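Local coordinates for protein starch synthase I (Hordeum vulgare, PDB 4HLN) that belongs to the starch synthases, plant glycosyltransferases built from two Rossmann-like domains that face each other across a cleft, at residues V123-V128 against R157-M162; Y260-M265 against G288-S293; D464-D469 against K494-G499. One frame throughout, in Å; residues are numbered along the deposited sequence.

Contact 1 of 3, residues V123-V128 against R157-M162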
loop_
_atom_site.group_PDB
_atom_site.type_symbol
_atom_site.label_atom_id
_atom_site.label_comp_id
_atom_site.label_asym_id
_atom_site.label_seq_id
_atom_site.Cartn_x
_atom_site.Cartn_y
_atom_site.Cartn_z
ATOM N N VAL A 123 22.564 2.117 10.312
ATOM C CA VAL A 123 22.582 0.770 10.848
ATOM C C VAL A 123 21.962 -0.161 9.836
ATOM O O VAL A 123 20.754 -0.135 9.628
ATOM C CB VAL A 123 21.730 0.666 12.113
ATOM C CG1 VAL A 123 21.929 -0.686 12.761
ATOM C CG2 VAL A 123 22.076 1.779 13.065
ATOM N N THR A 124 22.789 -0.978 9.203
ATOM C CA THR A 124 22.296 -1.991 8.290
ATOM C C THR A 124 21.754 -3.165 9.107
ATOM O O THR A 124 22.257 -3.464 10.186
ATOM C CB THR A 124 23.416 -2.482 7.372
ATOM O OG1 THR A 124 24.418 -3.122 8.165
ATOM C CG2 THR A 124 24.041 -1.314 6.623
ATOM N N ARG A 125 20.726 -3.826 8.594
ATOM C CA ARG A 125 20.088 -4.912 9.324
ATOM C C ARG A 125 19.851 -6.130 8.446
ATOM O O ARG A 125 20.079 -6.101 7.222
ATOM C CB ARG A 125 18.747 -4.456 9.905
ATOM C CG ARG A 125 18.859 -3.270 10.813
ATOM C CD ARG A 125 18.279 -3.615 12.140
ATOM N NE ARG A 125 18.609 -2.648 13.177
ATOM C CZ ARG A 125 19.105 -2.985 14.364
ATOM N NH1 ARG A 125 19.370 -2.049 15.264
ATOM N NH2 ARG A 125 19.329 -4.266 14.650
ATOM N N SER A 126 19.399 -7.199 9.096
ATOM C CA SER A 126 18.960 -8.389 8.396
ATOM C C SER A 126 17.443 -8.385 8.416
ATOM O O SER A 126 16.824 -8.385 9.477
ATOM C CB SER A 126 19.519 -9.651 9.047
ATOM O OG SER A 126 20.919 -9.742 8.815
ATOM N N ILE A 127 16.853 -8.358 7.231
ATOM C CA ILE A 127 15.421 -8.154 7.100
ATOM C C ILE A 127 14.794 -9.274 6.310
ATOM O O ILE A 127 15.241 -9.586 5.206
ATOM C CB ILE A 127 15.125 -6.828 6.413
ATOM C CG1 ILE A 127 15.833 -5.701 7.155
ATOM C CG2 ILE A 127 13.650 -6.561 6.416
ATOM C CD1 ILE A 127 15.758 -4.388 6.444
ATOM N N VAL A 128 13.759 -9.881 6.882
ATOM C CA VAL A 128 13.110 -11.012 6.244
ATOM C C VAL A 128 11.663 -10.667 5.925
ATOM O O VAL A 128 10.818 -10.603 6.818
ATOM C CB VAL A 128 13.160 -12.276 7.134
ATOM C CG1 VAL A 128 12.571 -13.459 6.404
ATOM C CG2 VAL A 128 14.601 -12.589 7.589
ATOM N N ARG A 157 20.373 -0.071 0.187
ATOM C CA ARG A 157 20.921 0.751 1.251
ATOM C C ARG A 157 21.836 -0.065 2.168
ATOM O O ARG A 157 22.208 0.406 3.239
ATOM C CB ARG A 157 19.803 1.374 2.088
ATOM C CG ARG A 157 18.825 2.246 1.326
ATOM C CD ARG A 157 17.918 3.002 2.299
ATOM N NE ARG A 157 18.117 4.440 2.175
ATOM C CZ ARG A 157 18.322 5.259 3.200
ATOM N NH1 ARG A 157 18.335 4.774 4.427
ATOM N NH2 ARG A 157 18.504 6.563 2.997
ATOM N N GLY A 158 22.171 -1.290 1.758
ATOM C CA GLY A 158 23.141 -2.104 2.476
ATOM C C GLY A 158 22.584 -3.102 3.482
ATOM O O GLY A 158 23.338 -3.762 4.195
ATOM N N HIS A 159 21.265 -3.225 3.554
ATOM C CA HIS A 159 20.659 -4.248 4.399
ATOM C C HIS A 159 20.781 -5.611 3.749
ATOM O O HIS A 159 20.795 -5.730 2.526
ATOM C CB HIS A 159 19.189 -3.942 4.670
ATOM C CG HIS A 159 18.959 -2.586 5.257
ATOM N ND1 HIS A 159 19.195 -2.302 6.583
ATOM C CD2 HIS A 159 18.523 -1.432 4.693
ATOM C CE1 HIS A 159 18.915 -1.031 6.814
ATOM N NE2 HIS A 159 18.505 -0.481 5.684
ATOM N N ARG A 160 20.878 -6.643 4.576
ATOM C CA ARG A 160 20.809 -8.001 4.079
ATOM C C ARG A 160 19.328 -8.356 4.046
ATOM O O ARG A 160 18.680 -8.373 5.080
ATOM C CB ARG A 160 21.564 -8.953 5.000
ATOM C CG ARG A 160 22.114 -10.149 4.244
ATOM C CD ARG A 160 22.406 -11.300 5.168
ATOM N NE ARG A 160 22.841 -12.460 4.408
ATOM C CZ ARG A 160 23.241 -13.592 4.967
ATOM N NH1 ARG A 160 23.635 -14.617 4.218
ATOM N NH2 ARG A 160 23.254 -13.683 6.284
ATOM N N VAL A 161 18.787 -8.611 2.861
ATOM C CA VAL A 161 17.334 -8.661 2.693
ATOM C C VAL A 161 16.872 -9.983 2.097
ATOM O O VAL A 161 17.317 -10.390 1.018
ATOM C CB VAL A 161 16.807 -7.478 1.812
ATOM C CG1 VAL A 161 15.287 -7.574 1.609
ATOM C CG2 VAL A 161 17.194 -6.131 2.417
ATOM N N MET A 162 15.975 -10.651 2.812
ATOM C CA MET A 162 15.396 -11.894 2.325
ATOM C C MET A 162 13.909 -11.705 2.043
ATOM O O MET A 162 13.227 -10.992 2.771
ATOM C CB MET A 162 15.615 -13.016 3.345
ATOM C CG MET A 162 14.971 -14.354 2.955
ATOM S SD MET A 162 15.250 -15.730 4.114
ATOM C CE MET A 162 17.033 -15.752 4.186
HETATM O O HOH W 1 22.423 -12.023 8.508
#

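Contact 2 of 3, residues Y260-M265 against G288-S293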
loop_
_atom_site.group_PDB
_atom_site.type_symbol
_atom_site.label_atom_id
_atom_site.label_comp_id
_atom_site.label_asym_id
_atom_site.label_seq_id
_atom_site.Cartn_x
_atom_site.Cartn_y
_atom_site.Cartn_z
ATOM N N TYR A 260 21.236 -16.253 8.067
ATOM C CA TYR A 260 20.793 -14.908 8.432
ATOM C C TYR A 260 20.804 -14.738 9.939
ATOM O O TYR A 260 21.028 -13.637 10.447
ATOM C CB TYR A 260 19.378 -14.640 7.905
ATOM C CG TYR A 260 19.322 -13.886 6.591
ATOM C CD1 TYR A 260 19.915 -14.403 5.440
ATOM C CD2 TYR A 260 18.652 -12.670 6.491
ATOM C CE1 TYR A 260 19.842 -13.725 4.231
ATOM C CE2 TYR A 260 18.585 -11.976 5.283
ATOM C CZ TYR A 260 19.179 -12.514 4.160
ATOM O OH TYR A 260 19.119 -11.841 2.965
ATOM N N GLY A 261 20.535 -15.833 10.650
ATOM C CA GLY A 261 20.544 -15.821 12.096
ATOM C C GLY A 261 19.331 -15.266 12.832
ATOM O O GLY A 261 18.218 -15.212 12.292
ATOM N N GLN A 262 19.554 -14.845 14.077
ATOM C CA GLN A 262 18.454 -14.572 14.995
ATOM C C GLN A 262 18.281 -13.125 15.434
ATOM O O GLN A 262 17.658 -12.868 16.464
ATOM C CB GLN A 262 18.590 -15.449 16.231
ATOM C CG GLN A 262 18.867 -16.870 15.900
ATOM C CD GLN A 262 18.820 -17.753 17.115
ATOM O OE1 GLN A 262 18.299 -17.367 18.177
ATOM N NE2 GLN A 262 19.360 -18.959 16.973
ATOM N N SER A 263 18.823 -12.187 14.668
ATOM C CA SER A 263 18.618 -10.768 14.953
ATOM C C SER A 263 17.921 -10.120 13.777
ATOM O O SER A 263 18.357 -9.091 13.247
ATOM C CB SER A 263 19.940 -10.069 15.232
ATOM O OG SER A 263 20.543 -10.603 16.395
ATOM N N CYS A 264 16.829 -10.740 13.366
ATOM C CA CYS A 264 16.152 -10.312 12.158
ATOM C C CYS A 264 14.952 -9.432 12.405
ATOM O O CYS A 264 14.291 -9.514 13.444
ATOM C CB CYS A 264 15.743 -11.528 11.346
ATOM S SG CYS A 264 17.201 -12.389 10.776
ATOM N N MET A 265 14.692 -8.562 11.446
ATOM C CA MET A 265 13.404 -7.915 11.395
ATOM C C MET A 265 12.558 -8.700 10.393
ATOM O O MET A 265 12.880 -8.759 9.200
ATOM C CB MET A 265 13.521 -6.430 11.020
ATOM C CG MET A 265 12.141 -5.721 10.889
ATOM S SD MET A 265 11.030 -5.779 12.340
ATOM C CE MET A 265 11.926 -4.718 13.471
ATOM N N GLY A 288 14.662 -19.500 24.118
ATOM C CA GLY A 288 15.916 -18.802 23.905
ATOM C C GLY A 288 16.275 -18.565 22.453
ATOM O O GLY A 288 17.350 -18.054 22.135
ATOM N N VAL A 289 15.370 -18.935 21.562
ATOM C CA VAL A 289 15.569 -18.674 20.152
ATOM C C VAL A 289 14.816 -17.437 19.686
ATOM O O VAL A 289 13.680 -17.213 20.080
ATOM C CB VAL A 289 15.208 -19.887 19.331
ATOM C CG1 VAL A 289 15.473 -19.615 17.859
ATOM C CG2 VAL A 289 16.040 -21.048 19.832
ATOM N N TYR A 290 15.498 -16.615 18.894
ATOM C CA TYR A 290 14.906 -15.435 18.264
ATOM C C TYR A 290 14.558 -14.302 19.236
ATOM O O TYR A 290 13.793 -13.396 18.886
ATOM C CB TYR A 290 13.652 -15.820 17.468
ATOM C CG TYR A 290 13.894 -16.323 16.076
ATOM C CD1 TYR A 290 13.276 -17.483 15.627
ATOM C CD2 TYR A 290 14.707 -15.623 15.185
ATOM C CE1 TYR A 290 13.474 -17.950 14.338
ATOM C CE2 TYR A 290 14.904 -16.074 13.892
ATOM C CZ TYR A 290 14.289 -17.249 13.470
ATOM O OH TYR A 290 14.470 -17.724 12.178
ATOM N N ARG A 291 15.119 -14.333 20.439
ATOM C CA ARG A 291 14.886 -13.242 21.395
ATOM C C ARG A 291 15.342 -11.864 20.930
ATOM O O ARG A 291 14.862 -10.849 21.425
ATOM C CB ARG A 291 15.481 -13.563 22.767
ATOM C CG ARG A 291 14.614 -14.560 23.490
ATOM C CD ARG A 291 15.002 -14.809 24.914
ATOM N NE ARG A 291 14.053 -15.758 25.471
ATOM C CZ ARG A 291 13.871 -15.971 26.765
ATOM N NH1 ARG A 291 14.596 -15.293 27.653
ATOM N NH2 ARG A 291 12.969 -16.870 27.161
ATOM N N ASP A 292 16.253 -11.822 19.969
ATOM C CA ASP A 292 16.713 -10.539 19.464
ATOM C C ASP A 292 16.100 -10.151 18.119
ATOM O O ASP A 292 16.556 -9.211 17.464
ATOM C CB ASP A 292 18.236 -10.514 19.433
ATOM C CG ASP A 292 18.829 -10.477 20.831
ATOM O OD1 ASP A 292 18.252 -9.769 21.691
ATOM O OD2 ASP A 292 19.845 -11.167 21.077
ATOM N N SER A 293 15.056 -10.878 17.726
ATOM C CA SER A 293 14.316 -10.556 16.519
ATOM C C SER A 293 12.998 -9.885 16.846
ATOM O O SER A 293 12.404 -10.124 17.894
ATOM C CB SER A 293 14.070 -11.801 15.685
ATOM O OG SER A 293 15.293 -12.260 15.143
HETATM O O HOH W 2 17.759 -13.943 19.290
#

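Contact 3 of 3, residues D464-D469 against K494-G499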
loop_
_atom_site.group_PDB
_atom_site.type_symbol
_atom_site.label_atom_id
_atom_site.label_comp_id
_atom_site.label_asym_id
_atom_site.label_seq_id
_atom_site.Cartn_x
_atom_site.Cartn_y
_atom_site.Cartn_z
ATOM N N ASP A 464 -23.355 19.024 -9.933
ATOM C CA ASP A 464 -23.201 20.133 -9.008
ATOM C C ASP A 464 -21.889 20.874 -9.276
ATOM O O ASP A 464 -21.735 22.049 -8.936
ATOM C CB ASP A 464 -23.223 19.593 -7.578
ATOM C CG ASP A 464 -23.827 20.570 -6.596
ATOM O OD1 ASP A 464 -23.726 21.794 -6.828
ATOM O OD2 ASP A 464 -24.402 20.107 -5.588
ATOM N N LEU A 465 -20.950 20.174 -9.901
ATOM C CA LEU A 465 -19.596 20.686 -10.096
ATOM C C LEU A 465 -19.475 21.558 -11.341
ATOM O O LEU A 465 -18.720 22.534 -11.350
ATOM C CB LEU A 465 -18.606 19.516 -10.161
ATOM C CG LEU A 465 -17.088 19.754 -10.108
ATOM C CD1 LEU A 465 -16.502 19.948 -11.493
ATOM C CD2 LEU A 465 -16.722 20.920 -9.191
ATOM N N MET A 466 -20.221 21.202 -12.384
ATOM C CA MET A 466 -20.259 21.986 -13.619
ATOM C C MET A 466 -21.041 23.298 -13.469
ATOM O O MET A 466 -21.030 24.136 -14.363
ATOM C CB MET A 466 -20.839 21.157 -14.762
ATOM C CG MET A 466 -20.174 19.793 -14.952
ATOM S SD MET A 466 -18.593 19.785 -15.842
ATOM C CE MET A 466 -17.481 20.490 -14.636
ATOM N N ARG A 467 -21.721 23.470 -12.340
ATOM C CA ARG A 467 -22.318 24.759 -12.004
ATOM C C ARG A 467 -21.240 25.846 -11.904
ATOM O O ARG A 467 -21.540 27.040 -11.921
ATOM C CB ARG A 467 -23.069 24.669 -10.675
ATOM C CG ARG A 467 -24.412 23.960 -10.738
ATOM C CD ARG A 467 -25.026 23.851 -9.346
ATOM N NE ARG A 467 -26.461 23.590 -9.395
ATOM C CZ ARG A 467 -27.084 22.654 -8.682
ATOM N NH1 ARG A 467 -28.399 22.496 -8.796
ATOM N NH2 ARG A 467 -26.398 21.875 -7.856
ATOM N N GLU A 468 -19.984 25.429 -11.796
ATOM C CA GLU A 468 -18.889 26.367 -11.602
ATOM C C GLU A 468 -18.079 26.501 -12.881
ATOM O O GLU A 468 -18.208 25.683 -13.795
ATOM C CB GLU A 468 -17.983 25.889 -10.470
ATOM C CG GLU A 468 -18.726 25.239 -9.308
ATOM C CD GLU A 468 -18.659 26.063 -8.030
ATOM O OE1 GLU A 468 -19.388 25.734 -7.067
ATOM O OE2 GLU A 468 -17.875 27.035 -7.985
ATOM N N ASP A 469 -17.245 27.534 -12.950
ATOM C CA ASP A 469 -16.378 27.702 -14.109
ATOM C C ASP A 469 -15.100 26.906 -13.911
ATOM O O ASP A 469 -14.134 27.401 -13.327
ATOM C CB ASP A 469 -16.043 29.170 -14.361
ATOM C CG ASP A 469 -15.248 29.368 -15.645
ATOM O OD1 ASP A 469 -15.250 28.438 -16.487
ATOM O OD2 ASP A 469 -14.628 30.445 -15.813
ATOM N N LYS A 494 -20.111 20.480 -22.925
ATOM C CA LYS A 494 -19.148 20.267 -23.996
ATOM C C LYS A 494 -17.926 21.191 -23.947
ATOM O O LYS A 494 -17.005 21.061 -24.750
ATOM C CB LYS A 494 -19.834 20.300 -25.366
ATOM C CG LYS A 494 -19.542 19.054 -26.233
ATOM C CD LYS A 494 -18.023 18.800 -26.416
ATOM C CE LYS A 494 -17.723 17.690 -27.429
ATOM N NZ LYS A 494 -16.281 17.652 -27.789
ATOM N N ASP A 495 -17.904 22.098 -22.981
ATOM C CA ASP A 495 -16.825 23.075 -22.869
ATOM C C ASP A 495 -16.105 22.960 -21.519
ATOM O O ASP A 495 -15.217 23.757 -21.190
ATOM C CB ASP A 495 -17.404 24.483 -23.040
ATOM C CG ASP A 495 -18.573 24.761 -22.077
ATOM O OD1 ASP A 495 -19.330 23.813 -21.738
ATOM O OD2 ASP A 495 -18.731 25.932 -21.658
ATOM N N LYS A 496 -16.495 21.960 -20.740
ATOM C CA LYS A 496 -16.037 21.843 -19.366
ATOM C C LYS A 496 -15.552 20.437 -19.017
ATOM O O LYS A 496 -14.702 20.271 -18.146
ATOM C CB LYS A 496 -17.159 22.231 -18.407
ATOM C CG LYS A 496 -17.565 23.683 -18.449
ATOM C CD LYS A 496 -18.670 23.956 -17.430
ATOM C CE LYS A 496 -18.985 25.440 -17.318
ATOM N NZ LYS A 496 -19.858 25.744 -16.151
ATOM N N PHE A 497 -16.094 19.427 -19.687
ATOM C CA PHE A 497 -15.811 18.047 -19.310
ATOM C C PHE A 497 -15.275 17.211 -20.463
ATOM O O PHE A 497 -15.834 17.216 -21.557
ATOM C CB PHE A 497 -17.064 17.375 -18.741
ATOM C CG PHE A 497 -16.867 15.933 -18.401
ATOM C CD1 PHE A 497 -16.615 15.543 -17.094
ATOM C CD2 PHE A 497 -16.915 14.961 -19.386
ATOM C CE1 PHE A 497 -16.426 14.207 -16.774
ATOM C CE2 PHE A 497 -16.720 13.626 -19.073
ATOM C CZ PHE A 497 -16.477 13.246 -17.760
ATOM N N ARG A 498 -14.200 16.476 -20.194
ATOM C CA ARG A 498 -13.627 15.541 -21.155
ATOM C C ARG A 498 -13.370 14.170 -20.526
ATOM O O ARG A 498 -12.834 14.068 -19.422
ATOM C CB ARG A 498 -12.321 16.092 -21.731
ATOM C CG ARG A 498 -12.477 17.381 -22.532
ATOM C CD ARG A 498 -13.243 17.172 -23.833
ATOM N NE ARG A 498 -13.287 18.407 -24.609
ATOM C CZ ARG A 498 -14.260 19.309 -24.534
ATOM N NH1 ARG A 498 -15.297 19.121 -23.725
ATOM N NH2 ARG A 498 -14.195 20.403 -25.275
ATOM N N GLY A 499 -13.758 13.123 -21.246
ATOM C CA GLY A 499 -13.553 11.762 -20.803
ATOM C C GLY A 499 -12.731 10.992 -21.817
ATOM O O GLY A 499 -13.187 10.711 -22.935
#

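Contact 1 of 3, residues V123-V128 against R157-M162
Arg125 binds the 157-162 segment through both its amide and its carbonyl. Its N donates to His159 ND1 at 3.0 Å, reaching the imidazole at its edge, 12° out of the ring plane. Its O accepts from Arg160 N at 2.8 Å. A parallel ladder continues from there, with Ile127 N giving its hydrogen to Arg160 O and Ile127 O receiving Met162 N at 2.7 Å. That last bond is almost straight, 177° at the hydrogen, and strands 126-128 and 160-162 run nearly parallel.

The imidazole stands where the ladder would otherwise extend toward Thr124. With CG beside its own backbone N (chi1 -55°), the ring is carried back against residues 123-125, and Val123 O lies near its plane beside CE1. Ile127 CD1 covers one face as a CH-pi contact, 4.2 Å from the ring centroid, while NE2 bonds to Glu619 of helix 611-627.

Ser126, Val128, Arg160 and Met162 share one face of the sheet, the one turned away from Ile127 and Val161. A water links Ser126 OG to Arg160 NH2, entering the guanidinium plane and accepting from the nitrogen at 2.9 Å; the same guanidinium also binds the carbonyls of Tyr258 and Ile259. Farther along, Val128 CG1 and Met162 SD lie 4.2 Å apart, their side chains parallel and pointing the same way.

ND1 accepts from the amide of Arg125, so the ring proton is probably on NE2, toward Glu619. The histidine thus ties the N-terminal ends of the two strands to helix 611-627, and bonds at both nitrogens limit its ring rotation.

Contact 2 of 3, residues Y260-M265 against G288-S293
Gln262 and Val289 cross at about a right angle, the amide end of the glutamine passing over the valine so that OE1 comes 3.6 Å from Val289 CG1. The chain is extended beyond CG (chi2 -173°), which carries OE1 on to the backbone N of Tyr290. That bond is 3.0 Å long and nearly straight at the hydrogen, 172°, although the donor stands 41° above the plane of the amide carbonyl.

The Tyr290 ring is turned obliquely to the glutamine: CD2 approaches Gln262 CA at 3.9 Å, and CE2 lies near Gly261 O. Its hydroxyl bonds to Cys247 O, and Tyr284 and Phe266 meet the ring edge-to-face, so it is wedged between the loop and the core of the domain.

Ser293 closes the other end. Its OG, set beside the serine's own backbone N, donates to Gln262 O at 2.8 Å from well above the carbonyl plane and accepts from Cys264 N at 2.8 Å. Gln262 O also takes a hydrogen from a water that in turn accepts from Asp292 N at 2.7 Å. Nearby, Ser263 OG rests against Asp292 CB. The 290-293 residues form a type I turn, closed by Ser293 N to Tyr290 O, and Gly288 supplies the positive-phi residue of the Schellman motif ending helix 276-284.

One serine hydroxyl, used both as donor and as acceptor, therefore straddles the 262-264 backbone, while one glutamine oxygen takes up an amide of the opposing loop. Polar groups serving backbone atoms, rather than a ladder of main-chain bonds, join the two loops leading into strands 264-269 and 294-299.

Contact 3 of 3, residues D464-D469 against K494-G499
Met466 and Lys496 mark the closest backbone approach, 7.1 Å between their CA atoms, so the last part of helix 455-466 and the lead-in to strand 497-501 meet through side chains and not through a main-chain ladder.

Lys496 does most of the bridging. Its chain is fully extended beyond CG (chi2 -179°) and slides past Met466 in the opposite direction, bringing NZ to two carbonyl oxygens of the facing segment. Met466 O accepts at 2.7 Å, with the amine tilted only 20° from the carbonyl plane. Glu468 O accepts at 2.9 Å, this time with NZ 49° above the plane. Two bonds from a single amine thus grip carbonyls two residues apart, and the positive charge so placed would probably favour the C-terminal part of the helix.

Nearer the root of the lysine, Met466 makes the apolar contact. Bent at chi2 and chi3, it sets SD 3.8 Å from Lys496 CB and 4.1 Å from Phe497 CB, crossing the phenylalanine at about a right angle. Each flank is braced internally: Arg467 NH2 forms a salt bridge with Asp464 OD1, and Arg498 NH1 and NH2 both donate to Lys494 O, from the same face of its plane. Glu468 and Asp469 turn their carboxylates to Arg584 and Arg437.

Strand 497-501 is the outermost strand at one side of a six-stranded parallel sheet, and helix 455-466 lies in the crossover connection between neighbouring parallel strands 442-446 and 471-476. Lysine and methionine here join that beta-alpha-beta crossover to the sheet edge, in the Rossmann-like C-terminal domain of a GT-B glycosyltransferase.

Contacts 1 and 2 share one mixed sheet and touch directly, since strand 126-130 has 160-166 on one side and 264-269 on the other; their centres are 13 Å apart. Contact 1 pairs neighbouring strands, so main-chain bonds dominate, and half of its touching residues are buried, chiefly the aliphatic strand residues and His159. Contact 2 joins the loops entering the next two strands, is more solvent-facing, and relies on side-chain oxygens. Contact 3 belongs to the other domain, about 51 Å from contact 1 and 59 Å from contact 2 between centres, on the opposite side of the chain's centre. There a lysine amine at the start of a strand bonds to carbonyls at the end of a helix. All three are partly buried.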